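Local coordinates for adhesion and penetration protein autotransporter (Haemophilus influenzae, PDB 3SYJ) that promotes adherence to and invasion of host cells and bacterial aggregation through its surface-exposed passenger domain, and is probably also a serine protease, at residues T457-D462 with R479-G484; M500-N505 with F543-K548; K409-V414 with K430-Q435. All coordinates share one frame; numbering follows the deposited sequence.

Interaction 1. Residues T457-D462 with R479-G484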
loop_
_atom_site.group_PDB
_atom_site.type_symbol
_atom_site.label_atom_id
_atom_site.label_comp_id
_atom_site.label_asym_id
_atom_site.label_seq_id
_atom_site.Cartn_x
_atom_site.Cartn_y
_atom_site.Cartn_z
ATOM N N THR A 457 -16.861 11.530 43.821
ATOM C CA THR A 457 -17.462 10.726 42.761
ATOM C C THR A 457 -18.907 10.358 43.093
ATOM O O THR A 457 -19.217 9.910 44.197
ATOM C CB THR A 457 -16.673 9.408 42.528
ATOM O OG1 THR A 457 -15.357 9.701 42.043
ATOM C CG2 THR A 457 -17.389 8.506 41.523
ATOM N N VAL A 458 -19.795 10.546 42.130
ATOM C CA VAL A 458 -21.143 10.031 42.252
ATOM C C VAL A 458 -21.268 8.859 41.297
ATOM O O VAL A 458 -21.012 9.002 40.106
ATOM C CB VAL A 458 -22.197 11.095 41.904
ATOM C CG1 VAL A 458 -23.533 10.444 41.636
ATOM C CG2 VAL A 458 -22.303 12.133 43.028
ATOM N N GLN A 459 -21.645 7.703 41.832
ATOM C CA GLN A 459 -21.772 6.476 41.051
ATOM C C GLN A 459 -23.237 6.037 41.014
ATOM O O GLN A 459 -23.909 5.996 42.049
ATOM C CB GLN A 459 -20.897 5.376 41.662
ATOM C CG GLN A 459 -21.088 3.979 41.083
ATOM C CD GLN A 459 -20.272 2.943 41.836
ATOM O OE1 GLN A 459 -19.086 3.137 42.089
ATOM N NE2 GLN A 459 -20.910 1.835 42.207
ATOM N N LEU A 460 -23.731 5.723 39.822
ATOM C CA LEU A 460 -25.131 5.345 39.651
ATOM C C LEU A 460 -25.301 3.830 39.726
ATOM O O LEU A 460 -24.721 3.090 38.927
ATOM C CB LEU A 460 -25.665 5.857 38.307
ATOM C CG LEU A 460 -25.454 7.338 37.981
ATOM C CD1 LEU A 460 -26.181 7.726 36.689
ATOM C CD2 LEU A 460 -25.914 8.204 39.140
ATOM N N ASN A 461 -26.104 3.373 40.679
ATOM C CA ASN A 461 -26.432 1.957 40.765
ATOM C C ASN A 461 -27.884 1.671 40.416
ATOM O O ASN A 461 -28.395 0.603 40.722
ATOM C CB ASN A 461 -26.096 1.397 42.148
ATOM C CG ASN A 461 -24.653 0.937 42.255
ATOM O OD1 ASN A 461 -24.325 0.094 43.083
ATOM N ND2 ASN A 461 -23.788 1.483 41.407
ATOM N N ASP A 462 -28.539 2.626 39.762
ATOM C CA ASP A 462 -29.938 2.468 39.366
ATOM C C ASP A 462 -30.361 3.610 38.453
ATOM O O ASP A 462 -29.646 4.610 38.319
ATOM C CB ASP A 462 -30.840 2.412 40.605
ATOM C CG ASP A 462 -32.260 1.930 40.290
ATOM O OD1 ASP A 462 -32.514 1.434 39.169
ATOM O OD2 ASP A 462 -33.132 2.048 41.177
ATOM N N ARG A 479 -16.314 13.459 39.706
ATOM C CA ARG A 479 -16.658 12.404 38.741
ATOM C C ARG A 479 -18.091 11.939 38.871
ATOM O O ARG A 479 -18.524 11.524 39.944
ATOM C CB ARG A 479 -15.719 11.192 38.870
ATOM C CG ARG A 479 -14.377 11.360 38.169
ATOM C CD ARG A 479 -13.399 10.224 38.471
ATOM N NE ARG A 479 -12.053 10.744 38.706
ATOM C CZ ARG A 479 -11.251 11.198 37.749
ATOM N NH1 ARG A 479 -11.652 11.184 36.489
ATOM N NH2 ARG A 479 -10.049 11.661 38.041
ATOM N N LEU A 480 -18.831 12.026 37.777
ATOM C CA LEU A 480 -20.118 11.365 37.677
ATOM C C LEU A 480 -19.864 10.066 36.922
ATOM O O LEU A 480 -19.607 10.080 35.714
ATOM C CB LEU A 480 -21.132 12.236 36.930
ATOM C CG LEU A 480 -22.445 11.544 36.549
ATOM C CD1 LEU A 480 -23.130 10.975 37.782
ATOM C CD2 LEU A 480 -23.393 12.475 35.786
ATOM N N ASP A 481 -19.892 8.952 37.648
ATOM C CA ASP A 481 -19.677 7.631 37.057
ATOM C C ASP A 481 -21.017 6.982 36.737
ATOM O O ASP A 481 -21.711 6.491 37.627
ATOM C CB ASP A 481 -18.856 6.735 37.996
ATOM C CG ASP A 481 -18.783 5.289 37.514
ATOM O OD1 ASP A 481 -18.891 5.054 36.291
ATOM O OD2 ASP A 481 -18.614 4.383 38.361
ATOM N N LEU A 482 -21.365 6.990 35.454
ATOM C CA LEU A 482 -22.627 6.448 34.973
ATOM C C LEU A 482 -22.760 4.949 35.232
ATOM O O LEU A 482 -23.866 4.403 35.227
ATOM C CB LEU A 482 -22.760 6.724 33.479
ATOM C CG LEU A 482 -22.701 8.202 33.105
ATOM C CD1 LEU A 482 -22.903 8.330 31.627
ATOM C CD2 LEU A 482 -23.768 8.966 33.866
ATOM N N ASN A 483 -21.626 4.286 35.438
ATOM C CA ASN A 483 -21.620 2.885 35.816
ATOM C C ASN A 483 -22.611 2.068 35.003
ATOM O O ASN A 483 -23.422 1.330 35.563
ATOM C CB ASN A 483 -21.934 2.751 37.303
ATOM C CG ASN A 483 -21.832 1.318 37.799
ATOM O OD1 ASN A 483 -21.129 0.495 37.210
ATOM N ND2 ASN A 483 -22.537 1.013 38.888
ATOM N N GLY A 484 -22.556 2.223 33.682
ATOM C CA GLY A 484 -23.361 1.423 32.778
ATOM C C GLY A 484 -24.768 1.933 32.557
ATOM O O GLY A 484 -25.568 1.289 31.884
HETATM O O HOH W 1 -17.443 4.794 40.510
#
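Asp481 and Gln459 meet side by side on the polar face of two parallel strands, both reaching out from the sheet in the same direction. One water ties their ends together, donating to Gln459 OE1 at 2.8 Å and to Asp481 OD2. With the amide and carboxylate planes 72° apart, the two groups do not lie flat on each other, and the nearest approach of the side chains is that of Gln459 CG to Asp481 OD2 at 3.7 Å. On the same face Thr457 sets OG1 3.5 Å from Arg479 CB, a beta-branched residue against the aliphatic root of an arginine whose guanidinium runs on to Glu545. The other face is apolar: Val458 CG1 packs on Leu480 CD1 at 3.9 Å, while Leu460 CD1 touches Leu482 CD2, the two leucines lying alongside each other. Behind these contacts stands the backbone, in which Val458 N donates to Arg479 O, Asp481 N to Val458 O, and Leu460 N to Asp481 O. Where the second strand turns away, Asn483 takes over the pairing: with CG anti to its own N (chi1 -175°), ND2 reaches Leu460 O at 3.0 Å from above the carbonyl plane. The Asx turn of Asp481, OD1 accepting from Asn483 N, helps place that amide, and Asn505 ND2 donates to Asn483 OD1. A polar outer face and an aliphatic inner one suit successive coils of a beta-helix. Lys430 holds Gln459 OE1 and joins the preceding coil, while the N-H groups of His504 and Asn483 on OD1, with the water on OD2, would probably stabilise the Asp481 carboxylate.

Interaction 2. Residues M500-N505 with F543-K548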
loop_
_atom_site.group_PDB
_atom_site.type_symbol
_atom_site.label_atom_id
_atom_site.label_comp_id
_atom_site.label_asym_id
_atom_site.label_seq_id
_atom_site.Cartn_x
_atom_site.Cartn_y
_atom_site.Cartn_z
ATOM N N MET A 500 -16.308 15.920 35.302
ATOM C CA MET A 500 -16.021 14.706 34.539
ATOM C C MET A 500 -17.195 13.756 34.495
ATOM O O MET A 500 -17.756 13.383 35.528
ATOM C CB MET A 500 -14.795 13.980 35.084
ATOM C CG MET A 500 -13.519 14.777 34.953
ATOM S SD MET A 500 -12.069 13.993 35.676
ATOM C CE MET A 500 -10.954 15.397 35.676
ATOM N N ILE A 501 -17.569 13.366 33.284
ATOM C CA ILE A 501 -18.561 12.322 33.112
ATOM C C ILE A 501 -17.873 11.084 32.570
ATOM O O ILE A 501 -17.252 11.130 31.510
ATOM C CB ILE A 501 -19.694 12.775 32.210
ATOM C CG1 ILE A 501 -20.332 14.033 32.814
ATOM C CG2 ILE A 501 -20.713 11.647 32.018
ATOM C CD1 ILE A 501 -21.683 14.366 32.247
ATOM N N VAL A 502 -17.965 9.989 33.320
ATOM C CA VAL A 502 -17.234 8.766 32.992
ATOM C C VAL A 502 -18.106 7.517 33.149
ATOM O O VAL A 502 -19.235 7.590 33.639
ATOM C CB VAL A 502 -15.961 8.601 33.876
ATOM C CG1 VAL A 502 -15.081 9.855 33.801
ATOM C CG2 VAL A 502 -16.335 8.288 35.317
ATOM N N ASN A 503 -17.578 6.380 32.709
ATOM C CA ASN A 503 -18.213 5.084 32.934
ATOM C C ASN A 503 -17.157 4.085 33.352
ATOM O O ASN A 503 -16.405 3.592 32.516
ATOM C CB ASN A 503 -18.933 4.584 31.678
ATOM C CG ASN A 503 -19.544 3.202 31.867
ATOM O OD1 ASN A 503 -19.814 2.786 32.993
ATOM N ND2 ASN A 503 -19.771 2.491 30.764
ATOM N N HIS A 504 -17.091 3.793 34.645
ATOM C CA HIS A 504 -16.088 2.863 35.146
ATOM C C HIS A 504 -16.512 1.408 35.008
ATOM O O HIS A 504 -15.776 0.510 35.400
ATOM C CB HIS A 504 -15.740 3.166 36.602
ATOM C CG HIS A 504 -14.923 4.407 36.777
ATOM N ND1 HIS A 504 -14.882 5.113 37.961
ATOM C CD2 HIS A 504 -14.130 5.078 35.909
ATOM C CE1 HIS A 504 -14.085 6.157 37.816
ATOM N NE2 HIS A 504 -13.620 6.162 36.581
ATOM N N ASN A 505 -17.702 1.180 34.463
ATOM C CA ASN A 505 -18.192 -0.181 34.295
ATOM C C ASN A 505 -17.498 -0.866 33.123
ATOM O O ASN A 505 -17.533 -0.382 31.989
ATOM C CB ASN A 505 -19.713 -0.202 34.135
ATOM C CG ASN A 505 -20.306 -1.586 34.366
ATOM O OD1 ASN A 505 -19.974 -2.550 33.668
ATOM N ND2 ASN A 505 -21.209 -1.683 35.334
ATOM N N PHE A 543 -15.510 14.206 29.015
ATOM C CA PHE A 543 -16.277 12.988 28.753
ATOM C C PHE A 543 -15.304 11.833 28.592
ATOM O O PHE A 543 -14.522 11.800 27.647
ATOM C CB PHE A 543 -17.114 13.127 27.483
ATOM C CG PHE A 543 -18.291 14.037 27.634
ATOM C CD1 PHE A 543 -19.396 13.639 28.365
ATOM C CD2 PHE A 543 -18.295 15.290 27.051
ATOM C CE1 PHE A 543 -20.483 14.474 28.516
ATOM C CE2 PHE A 543 -19.387 16.137 27.193
ATOM C CZ PHE A 543 -20.483 15.727 27.926
ATOM N N GLY A 544 -15.336 10.891 29.523
ATOM C CA GLY A 544 -14.406 9.780 29.485
ATOM C C GLY A 544 -13.380 9.926 30.586
ATOM O O GLY A 544 -13.086 11.035 31.035
ATOM N N GLU A 545 -12.837 8.803 31.032
ATOM C CA GLU A 545 -11.872 8.807 32.114
ATOM C C GLU A 545 -10.476 9.076 31.570
ATOM O O GLU A 545 -10.053 8.458 30.592
ATOM C CB GLU A 545 -11.907 7.469 32.850
ATOM C CG GLU A 545 -10.887 7.358 33.966
ATOM C CD GLU A 545 -11.094 8.399 35.049
ATOM O OE1 GLU A 545 -12.131 8.346 35.746
ATOM O OE2 GLU A 545 -10.214 9.273 35.202
ATOM N N THR A 546 -9.759 10.004 32.194
ATOM C CA THR A 546 -8.395 10.301 31.770
ATOM C C THR A 546 -7.350 9.601 32.635
ATOM O O THR A 546 -6.207 9.436 32.216
ATOM C CB THR A 546 -8.107 11.810 31.793
ATOM O OG1 THR A 546 -8.566 12.359 33.034
ATOM C CG2 THR A 546 -8.812 12.505 30.632
ATOM N N ASP A 547 -7.739 9.197 33.842
ATOM C CA ASP A 547 -6.818 8.528 34.758
ATOM C C ASP A 547 -6.526 7.107 34.295
ATOM O O ASP A 547 -7.431 6.269 34.215
ATOM C CB ASP A 547 -7.370 8.506 36.183
ATOM C CG ASP A 547 -6.394 7.884 37.178
ATOM O OD1 ASP A 547 -5.319 7.409 36.743
ATOM O OD2 ASP A 547 -6.696 7.874 38.393
ATOM N N LYS A 548 -5.260 6.836 34.000
ATOM C CA LYS A 548 -4.863 5.526 33.496
ATOM C C LYS A 548 -5.148 4.404 34.499
ATOM O O LYS A 548 -5.385 3.262 34.111
ATOM C CB LYS A 548 -3.382 5.525 33.120
ATOM C CG LYS A 548 -3.019 6.472 31.990
ATOM C CD LYS A 548 -3.574 5.987 30.668
ATOM C CE LYS A 548 -2.961 6.749 29.496
ATOM N NZ LYS A 548 -3.463 6.221 28.192
#
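Glu545 swings CG anti to its backbone N (chi1 178°) and then folds back about CB-CG (chi2 61°), which brings its carboxylate to the imidazole of His504. His504 in turn carries its ring beside its own N, and NE2 donates to Glu545 OE1 at 2.8 Å. The bond is nearly straight, 166° at the hydrogen. Glu545 OE1 lies almost in the ring plane and is met on its anti side, somewhat out of the carboxylate plane. Val502 CG2 sits 3.7 Å from the plane of the His504 ring, over one face and toward its rim; Val502 CG1 is 3.6 Å from Gly544 O. The backbone pairing is brief: Gly544 N donates to Ile501 O at 2.8 Å. Glycine suits this position, because at its positive phi a CB would be jammed against the preceding carbonyl oxygen. On the apolar face Ile501 and Phe543 lie side by side, with CD1 of Ile501 3.9 Å from CE1 of Phe543, and Leu570 of the next coil also touches the ring. The remaining carboxylate oxygen, Glu545 OE2, uses its anti lone pair for Asp547 N at 2.8 Å, which ties the carboxylate back to its own loop. Buried glutamate is thus matched by an imidazole N-H, a backbone N-H and the guanidinium of Arg479, a set of partners that probably favours its ionised form and fastens the loop between strands 542-543 and 555-559 to two preceding coils.

Interaction 3. Residues K409-V414 with K430-Q435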
loop_
_atom_site.group_PDB
_atom_site.type_symbol
_atom_site.label_atom_id
_atom_site.label_comp_id
_atom_site.label_asym_id
_atom_site.label_seq_id
_atom_site.Cartn_x
_atom_site.Cartn_y
_atom_site.Cartn_z
ATOM N N LYS A 409 -12.601 10.137 52.311
ATOM C CA LYS A 409 -12.283 9.353 51.126
ATOM C C LYS A 409 -13.178 8.123 50.970
ATOM O O LYS A 409 -13.157 7.478 49.927
ATOM C CB LYS A 409 -10.820 8.910 51.156
ATOM C CG LYS A 409 -9.804 10.035 51.043
ATOM C CD LYS A 409 -8.399 9.474 51.164
ATOM C CE LYS A 409 -7.364 10.582 51.193
ATOM N NZ LYS A 409 -7.417 11.406 49.949
ATOM N N GLY A 410 -13.952 7.797 52.003
ATOM C CA GLY A 410 -14.783 6.601 51.982
ATOM C C GLY A 410 -16.061 6.720 51.171
ATOM O O GLY A 410 -16.343 7.767 50.580
ATOM N N THR A 411 -16.841 5.638 51.162
ATOM C CA THR A 411 -18.063 5.542 50.362
ATOM C C THR A 411 -19.359 5.695 51.174
ATOM O O THR A 411 -19.475 5.184 52.283
ATOM C CB THR A 411 -18.102 4.207 49.588
ATOM O OG1 THR A 411 -16.989 4.152 48.686
ATOM C CG2 THR A 411 -19.394 4.069 48.805
ATOM N N LEU A 412 -20.317 6.417 50.606
ATOM C CA LEU A 412 -21.646 6.559 51.180
ATOM C C LEU A 412 -22.585 5.893 50.195
ATOM O O LEU A 412 -22.826 6.421 49.116
ATOM C CB LEU A 412 -22.031 8.035 51.275
ATOM C CG LEU A 412 -22.803 8.587 52.474
ATOM C CD1 LEU A 412 -23.953 9.474 51.999
ATOM C CD2 LEU A 412 -23.320 7.498 53.377
ATOM N N HIS A 413 -23.101 4.725 50.550
ATOM C CA HIS A 413 -24.013 4.010 49.670
ATOM C C HIS A 413 -25.450 4.381 50.038
ATOM O O HIS A 413 -26.012 3.844 50.982
ATOM C CB HIS A 413 -23.757 2.499 49.785
ATOM C CG HIS A 413 -24.650 1.654 48.932
ATOM N ND1 HIS A 413 -25.378 2.162 47.879
ATOM C CD2 HIS A 413 -24.907 0.324 48.956
ATOM C CE1 HIS A 413 -26.060 1.189 47.304
ATOM N NE2 HIS A 413 -25.792 0.062 47.939
ATOM N N VAL A 414 -26.031 5.319 49.300
ATOM C CA VAL A 414 -27.383 5.799 49.596
ATOM C C VAL A 414 -28.442 4.799 49.146
ATOM O O VAL A 414 -28.519 4.439 47.966
ATOM C CB VAL A 414 -27.654 7.156 48.924
ATOM C CG1 VAL A 414 -29.093 7.619 49.178
ATOM C CG2 VAL A 414 -26.665 8.179 49.426
ATOM N N LYS A 430 -16.746 8.750 47.598
ATOM C CA LYS A 430 -17.766 8.259 46.682
ATOM C C LYS A 430 -19.143 8.168 47.317
ATOM O O LYS A 430 -19.294 7.765 48.463
ATOM C CB LYS A 430 -17.385 6.895 46.112
ATOM C CG LYS A 430 -18.263 6.463 44.952
ATOM C CD LYS A 430 -18.271 4.952 44.772
ATOM C CE LYS A 430 -16.945 4.438 44.248
ATOM N NZ LYS A 430 -16.971 2.950 44.183
ATOM N N VAL A 431 -20.147 8.567 46.549
ATOM C CA VAL A 431 -21.532 8.403 46.934
ATOM C C VAL A 431 -22.132 7.543 45.846
ATOM O O VAL A 431 -22.065 7.893 44.664
ATOM C CB VAL A 431 -22.271 9.743 46.946
ATOM C CG1 VAL A 431 -23.774 9.527 46.952
ATOM C CG2 VAL A 431 -21.822 10.596 48.134
ATOM N N ILE A 432 -22.686 6.402 46.240
ATOM C CA ILE A 432 -23.399 5.530 45.316
ATOM C C ILE A 432 -24.890 5.777 45.488
ATOM O O ILE A 432 -25.399 5.753 46.608
ATOM C CB ILE A 432 -23.091 4.045 45.596
ATOM C CG1 ILE A 432 -21.589 3.776 45.449
ATOM C CG2 ILE A 432 -23.889 3.158 44.674
ATOM C CD1 ILE A 432 -21.168 2.375 45.873
ATOM N N LEU A 433 -25.583 6.033 44.386
ATOM C CA LEU A 433 -27.018 6.281 44.432
ATOM C C LEU A 433 -27.799 5.016 44.135
ATOM O O LEU A 433 -27.753 4.498 43.019
ATOM C CB LEU A 433 -27.416 7.351 43.420
ATOM C CG LEU A 433 -26.682 8.686 43.534
ATOM C CD1 LEU A 433 -27.163 9.627 42.440
ATOM C CD2 LEU A 433 -26.906 9.280 44.923
ATOM N N GLU A 434 -28.517 4.525 45.140
ATOM C CA GLU A 434 -29.431 3.407 44.942
ATOM C C GLU A 434 -30.688 3.519 45.810
ATOM O O GLU A 434 -31.044 2.567 46.504
ATOM C CB GLU A 434 -28.720 2.065 45.202
ATOM C CG GLU A 434 -29.288 0.913 44.369
ATOM C CD GLU A 434 -28.682 -0.442 44.690
ATOM O OE1 GLU A 434 -27.662 -0.502 45.407
ATOM O OE2 GLU A 434 -29.236 -1.457 44.218
ATOM N N GLN A 435 -31.357 4.671 45.780
ATOM C CA GLN A 435 -32.625 4.813 46.492
ATOM C C GLN A 435 -33.569 3.732 46.026
ATOM O O GLN A 435 -33.606 3.416 44.836
ATOM C CB GLN A 435 -33.298 6.155 46.202
ATOM C CG GLN A 435 -32.832 7.299 47.044
ATOM C CD GLN A 435 -33.390 7.292 48.444
ATOM O OE1 GLN A 435 -34.572 7.551 48.677
ATOM N NE2 GLN A 435 -32.526 7.032 49.392
HETATM O O HOH W 2 -16.328 1.846 46.886
#
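Thr411 to Val414 run beside Lys430 to Leu433 as parallel strands, axes 4.6 Å apart and 14° from aligned, with bonds passing from Lys430 N to Gly410 O, Leu412 N to Lys430 O, Ile432 N to Leu412 O, Val414 N to Ile432 O and Glu434 N to Val414 O. On the face of Thr411 and His413, the threonine lies alongside Lys430, and a water bridges Thr411 OG1 and Lys430 NZ, accepting from the ammonium at 3.0 Å. The same NZ is also held by Gln459 OE1. Beyond it Ile432 spreads between two neighbours: CD1 meets Thr411 CG2 at 3.8 Å, and CG2 comes to 3.7 Å from His413 ND1, oblique to the ring. The imidazole presents its edge to Glu434, whose OE1 sits near the ring plane, 3.0 Å from His413 CE1 and 3.2 Å from NE2. Their planes differ by 21°, so the carboxylate lies nearly level with the ring. The opposite face is largely aliphatic. Val414, CG1 anti to its N (chi1 177°), sends that methyl to within 3.5 Å of Gln435 NE2, while CG2 packs 4.0 Å from Val431 CG1. Val431 CG2 reaches the CB of Leu412. Short branched residues suit this interior, where each coil stacks on the next. The outer face carries most of the polar groups, and there threonine, lysine and water link adjacent coils, while the nearby Glu434 might favour a positive charge on His413 if one is present.

In the fold
All three contacts belong to the beta-helix of the passenger domain, downstream of the N-terminal protease region. From the N terminus, interaction 3 closes first, joining strands 411-414 and 430-433 across 15 intervening residues; interaction 1 then closes over 16, and interaction 2 over 37, the longest excursion. They follow in series, none nested or crossed. Strand 430-433 pairs onward with 455-460, probably through a bond from Val431 N to Thr457 O, so interactions 3 and 1 abut, with centres about 10 Å apart. Strand 478-481 likewise pairs with 499-502, connecting interactions 1 and 2. Interactions 2 and 3 do not touch; strands shared with interaction 1 link them.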